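Local coordinates for protein lipoteichoic acid primase (Listeria monocytogenes, PDB 4UOP) that carries an extracellular catalytic domain of the sulfatase family and binds a magnesium ion at the C-terminal ends of its central strands, at residues B[58-63]-B[278-283]; B[62-67]-B[217-222]; B[149-154]-B[174-179]; B[192-197]-B[258-263]. All blocks are in the same frame, centred on the assembly; numbering follows the deposited sequence.

Contact 1: residues B[58-63]-B[278-283]; sequences KNLIIV and VVVFYG
Turned in between its backbone N and carbonyl carbon (chi1 65°), the ring of Y282 reaches I62, whose CG2 lies 3.4 Å from CE1, at the ring edge and in its plane. F281 takes another course: CG stands anti to the carbonyl carbon (chi1 -55°), which lays the ring alongside V63 with CD1 3.6 Å from CB. Both contacts belong to a parallel strand pair, 59-63 with 278-283, in the central sheet of the alpha/beta sulfatase fold. It is a worked example of how such a sheet is built: main chains carry the polar pairing, aliphatic and aromatic side chains the packing.

Five N-H...O bonds zip the strands together, beginning with V278 N to N59 O at 2.8 Å and ending with Y282 N to V63 O. Between them the carbonyls also receive CA-H contacts, the shortest from V279 CA to I61 O at 3.2 Å. L60, I62, V278 and V280 share one face; there the L60 CD1 methyl meets V278 CG1 at 3.8 Å, and I62 lies side by side with V280. V345 of helix 341-348 packs on L60 and V280, so this side is roofed by a helix. I61, V63, V279 and F281 occupy the opposite face. At the phenol end, Y282 OH is hydrogen-bonded to Q64 OE1, with a weak second bond to Q217 NE2.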
loop_
_atom_site.group_PDB
_atom_site.type_symbol
_atom_site.label_atom_id
_atom_site.label_comp_id
_atom_site.label_asym_id
_atom_site.label_seq_id
_atom_site.Cartn_x
_atom_site.Cartn_y
_atom_site.Cartn_z
ATOM N N LYS B 58 -38.341 -2.831 4.853
ATOM C CA LYS B 58 -38.115 -2.940 3.421
ATOM C C LYS B 58 -36.832 -3.717 3.152
ATOM O O LYS B 58 -35.960 -3.816 4.015
ATOM C CB LYS B 58 -38.041 -1.559 2.790
ATOM C CG LYS B 58 -39.253 -0.673 3.049
ATOM C CD LYS B 58 -40.565 -1.293 2.615
ATOM C CE LYS B 58 -41.707 -0.317 2.860
ATOM N NZ LYS B 58 -43.031 -0.974 2.700
ATOM N N ASN B 59 -36.728 -4.266 1.945
ATOM C CA ASN B 59 -35.513 -4.950 1.534
ATOM C C ASN B 59 -34.418 -3.914 1.286
ATOM O O ASN B 59 -34.685 -2.702 1.270
ATOM C CB ASN B 59 -35.749 -5.774 0.278
ATOM C CG ASN B 59 -36.935 -6.682 0.402
ATOM O OD1 ASN B 59 -36.934 -7.595 1.208
ATOM N ND2 ASN B 59 -37.973 -6.420 -0.377
ATOM N N LEU B 60 -33.195 -4.392 1.102
ATOM C CA LEU B 60 -32.036 -3.538 0.803
ATOM C C LEU B 60 -31.261 -4.154 -0.366
ATOM O O LEU B 60 -30.822 -5.305 -0.302
ATOM C CB LEU B 60 -31.120 -3.435 2.012
ATOM C CG LEU B 60 -29.807 -2.661 1.864
ATOM C CD1 LEU B 60 -30.069 -1.229 1.477
ATOM C CD2 LEU B 60 -29.032 -2.748 3.171
ATOM N N ILE B 61 -31.139 -3.389 -1.429
ATOM C CA ILE B 61 -30.322 -3.761 -2.583
ATOM C C ILE B 61 -29.239 -2.693 -2.774
ATOM O O ILE B 61 -29.539 -1.492 -2.906
ATOM C CB ILE B 61 -31.176 -3.886 -3.835
ATOM C CG1 ILE B 61 -32.215 -4.991 -3.662
ATOM C CG2 ILE B 61 -30.277 -4.130 -5.048
ATOM C CD1 ILE B 61 -33.334 -4.946 -4.683
ATOM N N ILE B 62 -27.979 -3.106 -2.779
ATOM C CA ILE B 62 -26.870 -2.182 -2.949
ATOM C C ILE B 62 -26.019 -2.657 -4.126
ATOM O O ILE B 62 -25.637 -3.841 -4.177
ATOM C CB ILE B 62 -25.993 -2.125 -1.696
ATOM C CG1 ILE B 62 -26.837 -1.677 -0.491
ATOM C CG2 ILE B 62 -24.808 -1.207 -1.925
ATOM C CD1 ILE B 62 -26.039 -1.494 0.778
ATOM N N VAL B 63 -25.801 -1.766 -5.083
ATOM C CA VAL B 63 -24.984 -2.074 -6.253
ATOM C C VAL B 63 -23.731 -1.191 -6.243
ATOM O O VAL B 63 -23.824 0.031 -6.225
ATOM C CB VAL B 63 -25.724 -1.882 -7.580
ATOM C CG1 VAL B 63 -24.844 -2.344 -8.728
ATOM C CG2 VAL B 63 -27.047 -2.626 -7.586
ATOM N N VAL B 278 -35.108 -0.403 -0.206
ATOM C CA VAL B 278 -34.113 0.653 -0.245
ATOM C C VAL B 278 -33.098 0.194 -1.279
ATOM O O VAL B 278 -32.659 -0.958 -1.254
ATOM C CB VAL B 278 -33.419 0.819 1.114
ATOM C CG1 VAL B 278 -32.298 1.847 1.046
ATOM C CG2 VAL B 278 -34.443 1.204 2.180
ATOM N N VAL B 279 -32.754 1.082 -2.195
ATOM C CA VAL B 279 -31.754 0.773 -3.203
ATOM C C VAL B 279 -30.683 1.859 -3.210
ATOM O O VAL B 279 -31.001 3.057 -3.233
ATOM C CB VAL B 279 -32.386 0.612 -4.593
ATOM C CG1 VAL B 279 -31.318 0.218 -5.591
ATOM C CG2 VAL B 279 -33.488 -0.442 -4.574
ATOM N N VAL B 280 -29.424 1.429 -3.124
ATOM C CA VAL B 280 -28.267 2.310 -3.093
ATOM C C VAL B 280 -27.341 1.926 -4.254
ATOM O O VAL B 280 -27.062 0.735 -4.451
ATOM C CB VAL B 280 -27.468 2.167 -1.791
ATOM C CG1 VAL B 280 -26.340 3.179 -1.732
ATOM C CG2 VAL B 280 -28.386 2.313 -0.588
ATOM N N PHE B 281 -26.885 2.930 -4.992
ATOM C CA PHE B 281 -25.894 2.737 -6.040
ATOM C C PHE B 281 -24.718 3.638 -5.744
ATOM O O PHE B 281 -24.910 4.819 -5.469
ATOM C CB PHE B 281 -26.444 3.131 -7.412
ATOM C CG PHE B 281 -27.713 2.435 -7.796
ATOM C CD1 PHE B 281 -27.855 1.071 -7.631
ATOM C CD2 PHE B 281 -28.758 3.141 -8.366
ATOM C CE1 PHE B 281 -29.024 0.426 -7.991
ATOM C CE2 PHE B 281 -29.942 2.496 -8.728
ATOM C CZ PHE B 281 -30.065 1.144 -8.553
ATOM N N TYR B 282 -23.501 3.111 -5.834
ATOM C CA TYR B 282 -22.307 3.953 -5.690
ATOM C C TYR B 282 -21.163 3.398 -6.514
ATOM O O TYR B 282 -21.079 2.189 -6.723
ATOM C CB TYR B 282 -21.898 4.062 -4.202
ATOM C CG TYR B 282 -21.447 2.764 -3.592
ATOM C CD1 TYR B 282 -22.372 1.841 -3.118
ATOM C CD2 TYR B 282 -20.099 2.449 -3.495
ATOM C CE1 TYR B 282 -21.972 0.634 -2.578
ATOM C CE2 TYR B 282 -19.687 1.243 -2.953
ATOM C CZ TYR B 282 -20.633 0.341 -2.505
ATOM O OH TYR B 282 -20.285 -0.874 -1.976
ATOM N N GLY B 283 -20.268 4.269 -6.965
ATOM C CA GLY B 283 -19.044 3.811 -7.646
ATOM C C GLY B 283 -18.034 3.381 -6.604
ATOM O O GLY B 283 -17.954 4.007 -5.548
#

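Contact 2: residues B[62-67]-B[217-222]; sequences IVQLES and QLISVS. With MG (magnesium ion), chain J.
S220 and E66 meet at the metal end of this contact: the E66 backbone N donates to S220 OG at 2.9 Å, while its carboxylate chelates magnesium through OE1 at 2.4 Å and OE2 at 2.2 Å. Strands 62-65 and 217-219 are parallel neighbours in the alpha/beta sheet, and the metal site lies past their C-terminal ends, completed by T108, D284, H285 and a water. OE2 uses its anti lone pair to accept from S67 OG at 2.7 Å, a second-shell bond that probably helps fix the carboxylate's rotation. A further water lies within hydrogen-bonding distance of E66 OE1 and S220 O. D244 of the second subunit packs against E66.

Further back, three backbone hydrogen bonds join I62 O to L218 N, Q64 N to L218 O, and Q64 O to S220 N. Q64 runs alongside I219, its CB 3.7 Å from CD1. The Q217 chain bends at chi2 (88°) and brings its amide across I62; OE1, hydrogen-bonded to Y215 OH, comes to 3.3 Å from I62 CB.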
loop_
_atom_site.group_PDB
_atom_site.type_symbol
_atom_site.label_atom_id
_atom_site.label_comp_id
_atom_site.label_asym_id
_atom_site.label_seq_id
_atom_site.Cartn_x
_atom_site.Cartn_y
_atom_site.Cartn_z
ATOM N N ILE B 62 -27.979 -3.106 -2.779
ATOM C CA ILE B 62 -26.870 -2.182 -2.949
ATOM C C ILE B 62 -26.019 -2.657 -4.126
ATOM O O ILE B 62 -25.637 -3.841 -4.177
ATOM C CB ILE B 62 -25.993 -2.125 -1.696
ATOM C CG1 ILE B 62 -26.837 -1.677 -0.491
ATOM C CG2 ILE B 62 -24.808 -1.207 -1.925
ATOM C CD1 ILE B 62 -26.039 -1.494 0.778
ATOM N N VAL B 63 -25.801 -1.766 -5.083
ATOM C CA VAL B 63 -24.984 -2.074 -6.253
ATOM C C VAL B 63 -23.731 -1.191 -6.243
ATOM O O VAL B 63 -23.824 0.031 -6.225
ATOM C CB VAL B 63 -25.724 -1.882 -7.580
ATOM C CG1 VAL B 63 -24.844 -2.344 -8.728
ATOM C CG2 VAL B 63 -27.047 -2.626 -7.586
ATOM N N GLN B 64 -22.579 -1.848 -6.229
ATOM C CA GLN B 64 -21.277 -1.213 -6.269
ATOM C C GLN B 64 -20.795 -1.253 -7.715
ATOM O O GLN B 64 -20.549 -2.335 -8.248
ATOM C CB GLN B 64 -20.295 -1.951 -5.380
ATOM C CG GLN B 64 -18.927 -1.295 -5.336
ATOM C CD GLN B 64 -17.971 -1.937 -4.360
ATOM O OE1 GLN B 64 -18.117 -1.817 -3.126
ATOM N NE2 GLN B 64 -16.961 -2.602 -4.894
ATOM N N LEU B 65 -20.683 -0.081 -8.314
ATOM C CA LEU B 65 -20.387 0.069 -9.745
ATOM C C LEU B 65 -18.896 0.304 -9.977
ATOM O O LEU B 65 -18.342 1.340 -9.593
ATOM C CB LEU B 65 -21.206 1.226 -10.302
ATOM C CG LEU B 65 -22.717 1.050 -10.176
ATOM C CD1 LEU B 65 -23.399 2.399 -10.326
ATOM C CD2 LEU B 65 -23.243 0.061 -11.205
ATOM N N GLU B 66 -18.254 -0.664 -10.626
ATOM C CA GLU B 66 -16.815 -0.652 -10.816
ATOM C C GLU B 66 -16.314 0.580 -11.585
ATOM O O GLU B 66 -16.745 0.835 -12.723
ATOM C CB GLU B 66 -16.393 -1.931 -11.558
ATOM C CG GLU B 66 -14.905 -1.983 -11.866
ATOM C CD GLU B 66 -14.052 -1.899 -10.616
ATOM O OE1 GLU B 66 -14.134 -2.819 -9.775
ATOM O OE2 GLU B 66 -13.277 -0.930 -10.476
ATOM N N SER B 67 -15.413 1.338 -10.959
ATOM C CA SER B 67 -14.673 2.428 -11.613
ATOM C C SER B 67 -15.518 3.610 -12.129
ATOM O O SER B 67 -15.015 4.425 -12.906
ATOM C CB SER B 67 -13.789 1.863 -12.751
ATOM O OG SER B 67 -12.731 1.082 -12.211
ATOM N N GLN B 217 -26.112 -7.486 -1.959
ATOM C CA GLN B 217 -25.014 -6.613 -2.402
ATOM C C GLN B 217 -24.476 -7.165 -3.725
ATOM O O GLN B 217 -24.049 -8.308 -3.766
ATOM C CB GLN B 217 -23.894 -6.604 -1.379
ATOM C CG GLN B 217 -22.689 -5.781 -1.790
ATOM C CD GLN B 217 -22.762 -4.321 -1.395
ATOM O OE1 GLN B 217 -23.490 -3.938 -0.465
ATOM N NE2 GLN B 217 -21.949 -3.496 -2.054
ATOM N N LEU B 218 -24.536 -6.364 -4.779
ATOM C CA LEU B 218 -24.054 -6.757 -6.090
ATOM C C LEU B 218 -22.829 -5.924 -6.430
ATOM O O LEU B 218 -22.835 -4.693 -6.259
ATOM C CB LEU B 218 -25.138 -6.563 -7.146
ATOM C CG LEU B 218 -26.371 -7.458 -7.028
ATOM C CD1 LEU B 218 -27.376 -6.893 -6.047
ATOM C CD2 LEU B 218 -27.063 -7.628 -8.372
ATOM N N ILE B 219 -21.768 -6.578 -6.901
ATOM C CA ILE B 219 -20.528 -5.919 -7.239
ATOM C C ILE B 219 -20.362 -6.077 -8.754
ATOM O O ILE B 219 -20.175 -7.147 -9.195
ATOM C CB ILE B 219 -19.326 -6.583 -6.532
ATOM C CG1 ILE B 219 -19.630 -6.762 -5.047
ATOM C CG2 ILE B 219 -18.076 -5.771 -6.671
ATOM C CD1 ILE B 219 -19.743 -5.471 -4.353
ATOM N N SER B 220 -20.438 -4.978 -9.490
ATOM C CA SER B 220 -20.305 -4.998 -10.944
ATOM C C SER B 220 -18.866 -5.178 -11.375
ATOM O O SER B 220 -18.002 -5.067 -10.554
ATOM C CB SER B 220 -20.897 -3.750 -11.567
ATOM O OG SER B 220 -20.001 -2.730 -11.540
ATOM N N VAL B 221 -18.622 -5.533 -12.636
ATOM C CA VAL B 221 -17.268 -5.755 -13.058
ATOM C C VAL B 221 -16.938 -5.376 -14.491
ATOM O O VAL B 221 -15.834 -5.268 -14.802
ATOM C CB VAL B 221 -16.802 -7.183 -12.743
ATOM C CG1 VAL B 221 -17.270 -8.122 -13.800
ATOM C CG2 VAL B 221 -15.307 -7.270 -12.605
ATOM N N SER B 222 -17.944 -5.211 -15.314
ATOM C CA SER B 222 -17.713 -5.024 -16.743
ATOM C C SER B 222 -16.950 -3.736 -17.071
ATOM O O SER B 222 -16.338 -3.628 -18.096
ATOM C CB SER B 222 -19.004 -5.118 -17.544
ATOM O OG SER B 222 -19.505 -6.403 -17.513
HETATM MG MG MG J . -12.722 -1.457 -8.461
HETATM O O HOH W 1 -15.552 -4.999 -9.298
HETATM O O HOH W 2 -10.749 -2.070 -9.261
#

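Contact 3: residues B[149-154]-B[174-179]; sequences KTATFH and KFYDRK
A beta-alpha-beta unit, strand 149-153, helix 163-169, strand 174-176, is closed here by its two parallel strands, and F153 and Y176 pack together on one face. Their rings are almost parallel (planes at 4°) yet displaced, centroids 4.5 Å apart, and hardly overlap. F153 CE2 lies over the rim of the tyrosine ring, 3.4 Å from CD1. A151 CB comes in the ring plane instead, at the edge, 3.8 Å from Y176 CE1. On the other face, T152 CG2 presses on F175 CB at 3.5 Å. Four backbone bonds pair the strands; the last, H154 N to Y176 O, measures 3.0 Å. D177 is the N-cap of helix 178-181: OD1 accepts weakly from K179 N and also forms a salt bridge with K179 NZ, while OD2 accepts from A158 N.

Helix 193-209 covers the aromatic face, its I203 touching both F153 and Y176. Strand 214-219 flanks strand 149-153 on the side away from 174-176, and I219 O takes a hydrogen bond from H154 ND1.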
loop_
_atom_site.group_PDB
_atom_site.type_symbol
_atom_site.label_atom_id
_atom_site.label_comp_id
_atom_site.label_asym_id
_atom_site.label_seq_id
_atom_site.Cartn_x
_atom_site.Cartn_y
_atom_site.Cartn_z
ATOM N N LYS B 149 -32.131 -12.036 5.432
ATOM C CA LYS B 149 -31.164 -12.950 4.839
ATOM C C LYS B 149 -30.252 -12.087 3.970
ATOM O O LYS B 149 -30.726 -11.171 3.311
ATOM C CB LYS B 149 -31.851 -14.006 3.978
ATOM C CG LYS B 149 -32.662 -15.023 4.773
ATOM C CD LYS B 149 -31.768 -15.891 5.626
ATOM C CE LYS B 149 -32.549 -17.000 6.313
ATOM N NZ LYS B 149 -31.611 -17.841 7.101
ATOM N N THR B 150 -28.951 -12.361 4.010
ATOM C CA THR B 150 -27.959 -11.479 3.417
ATOM C C THR B 150 -27.112 -12.251 2.407
ATOM O O THR B 150 -26.740 -13.412 2.643
ATOM C CB THR B 150 -27.076 -10.825 4.501
ATOM O OG1 THR B 150 -26.322 -11.820 5.193
ATOM C CG2 THR B 150 -27.942 -10.064 5.520
ATOM N N ALA B 151 -26.844 -11.630 1.264
ATOM C CA ALA B 151 -26.048 -12.278 0.222
ATOM C C ALA B 151 -25.269 -11.237 -0.550
ATOM O O ALA B 151 -25.709 -10.094 -0.689
ATOM C CB ALA B 151 -26.929 -13.084 -0.727
ATOM N N THR B 152 -24.119 -11.652 -1.073
ATOM C CA THR B 152 -23.385 -10.809 -2.006
ATOM C C THR B 152 -23.131 -11.578 -3.300
ATOM O O THR B 152 -22.978 -12.804 -3.270
ATOM C CB THR B 152 -22.087 -10.290 -1.355
ATOM O OG1 THR B 152 -21.420 -9.354 -2.220
ATOM C CG2 THR B 152 -21.174 -11.435 -0.973
ATOM N N PHE B 153 -23.104 -10.841 -4.415
ATOM C CA PHE B 153 -23.044 -11.387 -5.769
ATOM C C PHE B 153 -21.916 -10.716 -6.537
ATOM O O PHE B 153 -21.844 -9.496 -6.601
ATOM C CB PHE B 153 -24.342 -11.088 -6.533
ATOM C CG PHE B 153 -25.590 -11.695 -5.930
ATOM C CD1 PHE B 153 -26.228 -11.090 -4.840
ATOM C CD2 PHE B 153 -26.145 -12.840 -6.458
ATOM C CE1 PHE B 153 -27.390 -11.620 -4.313
ATOM C CE2 PHE B 153 -27.302 -13.388 -5.911
ATOM C CZ PHE B 153 -27.923 -12.776 -4.840
ATOM N N HIS B 154 -21.053 -11.522 -7.152
ATOM C CA HIS B 154 -19.986 -11.007 -8.006
ATOM C C HIS B 154 -19.566 -12.132 -8.933
ATOM O O HIS B 154 -19.472 -13.268 -8.481
ATOM C CB HIS B 154 -18.814 -10.544 -7.153
ATOM C CG HIS B 154 -17.675 -9.970 -7.941
ATOM N ND1 HIS B 154 -17.793 -8.827 -8.706
ATOM C CD2 HIS B 154 -16.393 -10.379 -8.070
ATOM C CE1 HIS B 154 -16.627 -8.551 -9.261
ATOM N NE2 HIS B 154 -15.762 -9.482 -8.897
ATOM N N LYS B 174 -24.656 -15.896 2.562
ATOM C CA LYS B 174 -24.177 -16.532 1.333
ATOM C C LYS B 174 -23.408 -15.558 0.467
ATOM O O LYS B 174 -23.649 -14.354 0.517
ATOM C CB LYS B 174 -25.352 -17.011 0.470
ATOM C CG LYS B 174 -26.144 -18.149 1.038
ATOM C CD LYS B 174 -27.187 -18.599 0.041
ATOM C CE LYS B 174 -28.057 -19.688 0.636
ATOM N NZ LYS B 174 -29.203 -19.978 -0.261
ATOM N N PHE B 175 -22.505 -16.087 -0.353
ATOM C CA PHE B 175 -21.965 -15.318 -1.462
ATOM C C PHE B 175 -22.074 -16.147 -2.720
ATOM O O PHE B 175 -21.902 -17.372 -2.697
ATOM C CB PHE B 175 -20.527 -14.847 -1.210
ATOM C CG PHE B 175 -19.540 -15.949 -1.014
ATOM C CD1 PHE B 175 -18.914 -16.527 -2.103
ATOM C CD2 PHE B 175 -19.226 -16.395 0.257
ATOM C CE1 PHE B 175 -18.005 -17.560 -1.930
ATOM C CE2 PHE B 175 -18.313 -17.432 0.442
ATOM C CZ PHE B 175 -17.700 -18.000 -0.661
ATOM N N TYR B 176 -22.402 -15.476 -3.809
ATOM C CA TYR B 176 -22.541 -16.101 -5.119
ATOM C C TYR B 176 -21.388 -15.609 -5.968
ATOM O O TYR B 176 -21.262 -14.407 -6.201
ATOM C CB TYR B 176 -23.854 -15.682 -5.749
ATOM C CG TYR B 176 -25.105 -16.138 -5.027
ATOM C CD1 TYR B 176 -25.572 -15.461 -3.905
ATOM C CD2 TYR B 176 -25.831 -17.247 -5.480
ATOM C CE1 TYR B 176 -26.721 -15.869 -3.257
ATOM C CE2 TYR B 176 -26.991 -17.651 -4.845
ATOM C CZ TYR B 176 -27.419 -16.970 -3.719
ATOM O OH TYR B 176 -28.566 -17.367 -3.088
ATOM N N ASP B 177 -20.542 -16.529 -6.426
ATOM C CA ASP B 177 -19.339 -16.162 -7.156
ATOM C C ASP B 177 -19.337 -16.820 -8.543
ATOM O O ASP B 177 -20.366 -17.305 -9.015
ATOM C CB ASP B 177 -18.084 -16.489 -6.326
ATOM C CG ASP B 177 -17.672 -17.946 -6.404
ATOM O OD1 ASP B 177 -18.525 -18.811 -6.675
ATOM O OD2 ASP B 177 -16.465 -18.221 -6.200
ATOM N N ARG B 178 -18.182 -16.831 -9.188
ATOM C CA ARG B 178 -18.100 -17.361 -10.557
ATOM C C ARG B 178 -18.773 -18.728 -10.732
ATOM O O ARG B 178 -19.453 -18.941 -11.723
ATOM C CB ARG B 178 -16.658 -17.441 -11.027
ATOM C CG ARG B 178 -16.570 -17.649 -12.534
ATOM C CD ARG B 178 -15.137 -17.802 -12.982
ATOM N NE ARG B 178 -15.016 -17.468 -14.403
ATOM C CZ ARG B 178 -14.403 -16.393 -14.887
ATOM N NH1 ARG B 178 -13.815 -15.508 -14.077
ATOM N NH2 ARG B 178 -14.366 -16.206 -16.201
ATOM N N LYS B 179 -18.580 -19.638 -9.780
ATOM C CA LYS B 179 -19.216 -20.981 -9.823
ATOM C C LYS B 179 -20.715 -20.924 -10.073
ATOM O O LYS B 179 -21.276 -21.766 -10.787
ATOM C CB LYS B 179 -18.978 -21.746 -8.518
ATOM C CG LYS B 179 -17.539 -22.168 -8.279
ATOM C CD LYS B 179 -17.440 -23.255 -7.214
ATOM C CE LYS B 179 -18.065 -22.843 -5.885
ATOM N NZ LYS B 179 -17.533 -21.549 -5.361
#

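Contact 4: residues B[192-197]-B[258-263]; sequences SDEVLY and DKQLGE
Segments 193-197 of helix 193-209 and 258-263 of helix 246-271 run almost parallel, axes 9.3 Å apart at -18°, nearest at E194 and Q260, whose CA atoms are 5.6 Å apart. S192 is the N-cap of the first helix, its OG accepting from V195 N at 3.3 Å. No hydrogen bond spans the two segments, so van der Waals contact carries this example of helix-helix packing.

Q260 is central: its side chain crosses that of E194, Q260 CD lying 3.7 Å from E194 CB, while Q260 CB sits at the edge of the Y197 ring and in its plane, 4.0 Å from Y197 CE2. The ring owes this position to a CG anti to the carbonyl carbon (chi1 -61°), which also carries Y197 OH to 3.7 Å from L261 CD1. The carboxylates of E194 and E263 also approach, OE2 to OE1 at 4.2 Å; the proximity is probably mildly unfavourable, and K259 NZ makes a long ion pair with E263 OE2.

Inward, Y197 packs on V63 and L65 of strand 59-65 and stacks on F264. L261 touches L65 and L86 of helix 84-89, which places both helices against one face of the central sheet.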
loop_
_atom_site.group_PDB
_atom_site.type_symbol
_atom_site.label_atom_id
_atom_site.label_comp_id
_atom_site.label_asym_id
_atom_site.label_seq_id
_atom_site.Cartn_x
_atom_site.Cartn_y
_atom_site.Cartn_z
ATOM N N SER B 192 -20.541 -11.049 -17.758
ATOM C CA SER B 192 -20.899 -9.654 -17.905
ATOM C C SER B 192 -21.820 -9.193 -16.785
ATOM O O SER B 192 -22.426 -10.018 -16.094
ATOM C CB SER B 192 -21.603 -9.455 -19.241
ATOM O OG SER B 192 -22.837 -10.144 -19.256
ATOM N N ASP B 193 -21.926 -7.873 -16.627
ATOM C CA ASP B 193 -22.931 -7.293 -15.740
ATOM C C ASP B 193 -24.342 -7.773 -16.112
ATOM O O ASP B 193 -25.180 -7.915 -15.236
ATOM C CB ASP B 193 -22.906 -5.763 -15.777
ATOM C CG ASP B 193 -21.658 -5.163 -15.137
ATOM O OD1 ASP B 193 -20.818 -5.888 -14.549
ATOM O OD2 ASP B 193 -21.528 -3.927 -15.229
ATOM N N GLU B 194 -24.622 -7.992 -17.403
ATOM C CA GLU B 194 -25.925 -8.534 -17.791
ATOM C C GLU B 194 -26.187 -9.882 -17.114
ATOM O O GLU B 194 -27.273 -10.124 -16.631
ATOM C CB GLU B 194 -26.067 -8.689 -19.311
ATOM C CG GLU B 194 -27.460 -9.130 -19.740
ATOM C CD GLU B 194 -27.722 -8.960 -21.235
ATOM O OE1 GLU B 194 -26.756 -8.828 -22.016
ATOM O OE2 GLU B 194 -28.912 -8.953 -21.632
ATOM N N VAL B 195 -25.180 -10.744 -17.073
ATOM C CA VAL B 195 -25.318 -12.061 -16.435
ATOM C C VAL B 195 -25.455 -11.889 -14.906
ATOM O O VAL B 195 -26.245 -12.591 -14.265
ATOM C CB VAL B 195 -24.122 -12.971 -16.783
ATOM C CG1 VAL B 195 -24.155 -14.258 -15.983
ATOM C CG2 VAL B 195 -24.104 -13.284 -18.286
ATOM N N LEU B 196 -24.700 -10.946 -14.339
ATOM C CA LEU B 196 -24.792 -10.638 -12.904
ATOM C C LEU B 196 -26.232 -10.352 -12.530
ATOM O O LEU B 196 -26.808 -11.016 -11.644
ATOM C CB LEU B 196 -23.898 -9.439 -12.544
ATOM C CG LEU B 196 -24.079 -8.834 -11.147
ATOM C CD1 LEU B 196 -23.596 -9.815 -10.092
ATOM C CD2 LEU B 196 -23.341 -7.518 -11.056
ATOM N N TYR B 197 -26.850 -9.415 -13.249
ATOM C CA TYR B 197 -28.193 -8.982 -12.898
ATOM C C TYR B 197 -29.256 -10.035 -13.233
ATOM O O TYR B 197 -30.201 -10.245 -12.470
ATOM C CB TYR B 197 -28.528 -7.653 -13.568
ATOM C CG TYR B 197 -27.615 -6.516 -13.164
ATOM C CD1 TYR B 197 -27.382 -6.230 -11.813
ATOM C CD2 TYR B 197 -26.993 -5.723 -14.113
ATOM C CE1 TYR B 197 -26.535 -5.202 -11.441
ATOM C CE2 TYR B 197 -26.163 -4.678 -13.752
ATOM C CZ TYR B 197 -25.922 -4.420 -12.399
ATOM O OH TYR B 197 -25.067 -3.393 -12.034
ATOM N N ASP B 258 -23.956 1.048 -17.214
ATOM C CA ASP B 258 -25.130 1.868 -16.914
ATOM C C ASP B 258 -26.391 1.329 -17.615
ATOM O O ASP B 258 -27.480 1.289 -17.028
ATOM C CB ASP B 258 -24.857 3.323 -17.278
ATOM C CG ASP B 258 -26.073 4.215 -17.141
ATOM O OD1 ASP B 258 -26.938 4.242 -18.064
ATOM O OD2 ASP B 258 -26.155 4.933 -16.108
ATOM N N LYS B 259 -26.245 0.891 -18.865
ATOM C CA LYS B 259 -27.369 0.265 -19.570
ATOM C C LYS B 259 -27.899 -0.971 -18.836
ATOM O O LYS B 259 -29.108 -1.129 -18.662
ATOM C CB LYS B 259 -26.952 -0.127 -20.981
ATOM C CG LYS B 259 -28.061 -0.761 -21.804
ATOM C CD LYS B 259 -27.607 -0.855 -23.250
ATOM C CE LYS B 259 -28.640 -1.514 -24.147
ATOM N NZ LYS B 259 -28.279 -2.936 -24.359
ATOM N N GLN B 260 -26.998 -1.858 -18.428
ATOM C CA GLN B 260 -27.386 -3.101 -17.778
ATOM C C GLN B 260 -27.981 -2.814 -16.409
ATOM O O GLN B 260 -28.937 -3.467 -16.008
ATOM C CB GLN B 260 -26.209 -4.077 -17.680
ATOM C CG GLN B 260 -25.721 -4.580 -19.047
ATOM C CD GLN B 260 -26.839 -5.149 -19.908
ATOM O OE1 GLN B 260 -27.754 -5.807 -19.408
ATOM N NE2 GLN B 260 -26.756 -4.921 -21.214
ATOM N N LEU B 261 -27.452 -1.811 -15.727
ATOM C CA LEU B 261 -28.058 -1.355 -14.463
ATOM C C LEU B 261 -29.502 -0.894 -14.665
ATOM O O LEU B 261 -30.393 -1.260 -13.900
ATOM C CB LEU B 261 -27.235 -0.236 -13.848
ATOM C CG LEU B 261 -27.745 0.275 -12.492
ATOM C CD1 LEU B 261 -27.636 -0.809 -11.423
ATOM C CD2 LEU B 261 -26.983 1.525 -12.088
ATOM N N GLY B 262 -29.748 -0.147 -15.736
ATOM C CA GLY B 262 -31.097 0.300 -16.074
ATOM C C GLY B 262 -32.078 -0.841 -16.318
ATOM O O GLY B 262 -33.240 -0.782 -15.918
ATOM N N GLU B 263 -31.622 -1.885 -17.000
ATOM C CA GLU B 263 -32.453 -3.065 -17.222
ATOM C C GLU B 263 -32.778 -3.813 -15.914
ATOM O O GLU B 263 -33.891 -4.324 -15.749
ATOM C CB GLU B 263 -31.813 -3.993 -18.256
ATOM C CG GLU B 263 -31.828 -3.358 -19.645
ATOM C CD GLU B 263 -31.103 -4.170 -20.707
ATOM O OE1 GLU B 263 -30.913 -5.389 -20.526
ATOM O OE2 GLU B 263 -30.708 -3.569 -21.730
#

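Strand 59-65 ties the set together: contact 1 pairs it with 277-283 and contact 2 with 214-219, and they share I62 and V63. Both are core pairings; side-chain packing in the first is mostly apolar, whereas the second runs on into the metal site, and Y282 OH to Q64 OE1 links the two. Contact 3 continues the same sheet through strand 149-153, which borders 214-219, and reaches partly exposed ground where the F153-Y176 ring pair is the main side-chain contact. Contact 4, also largely buried, is a helix pair without hydrogen bonds across it. It lies on the sheet through Y197 at V63 and L261 at F281, and D193 OD1 accepts from V221 N of contact 2.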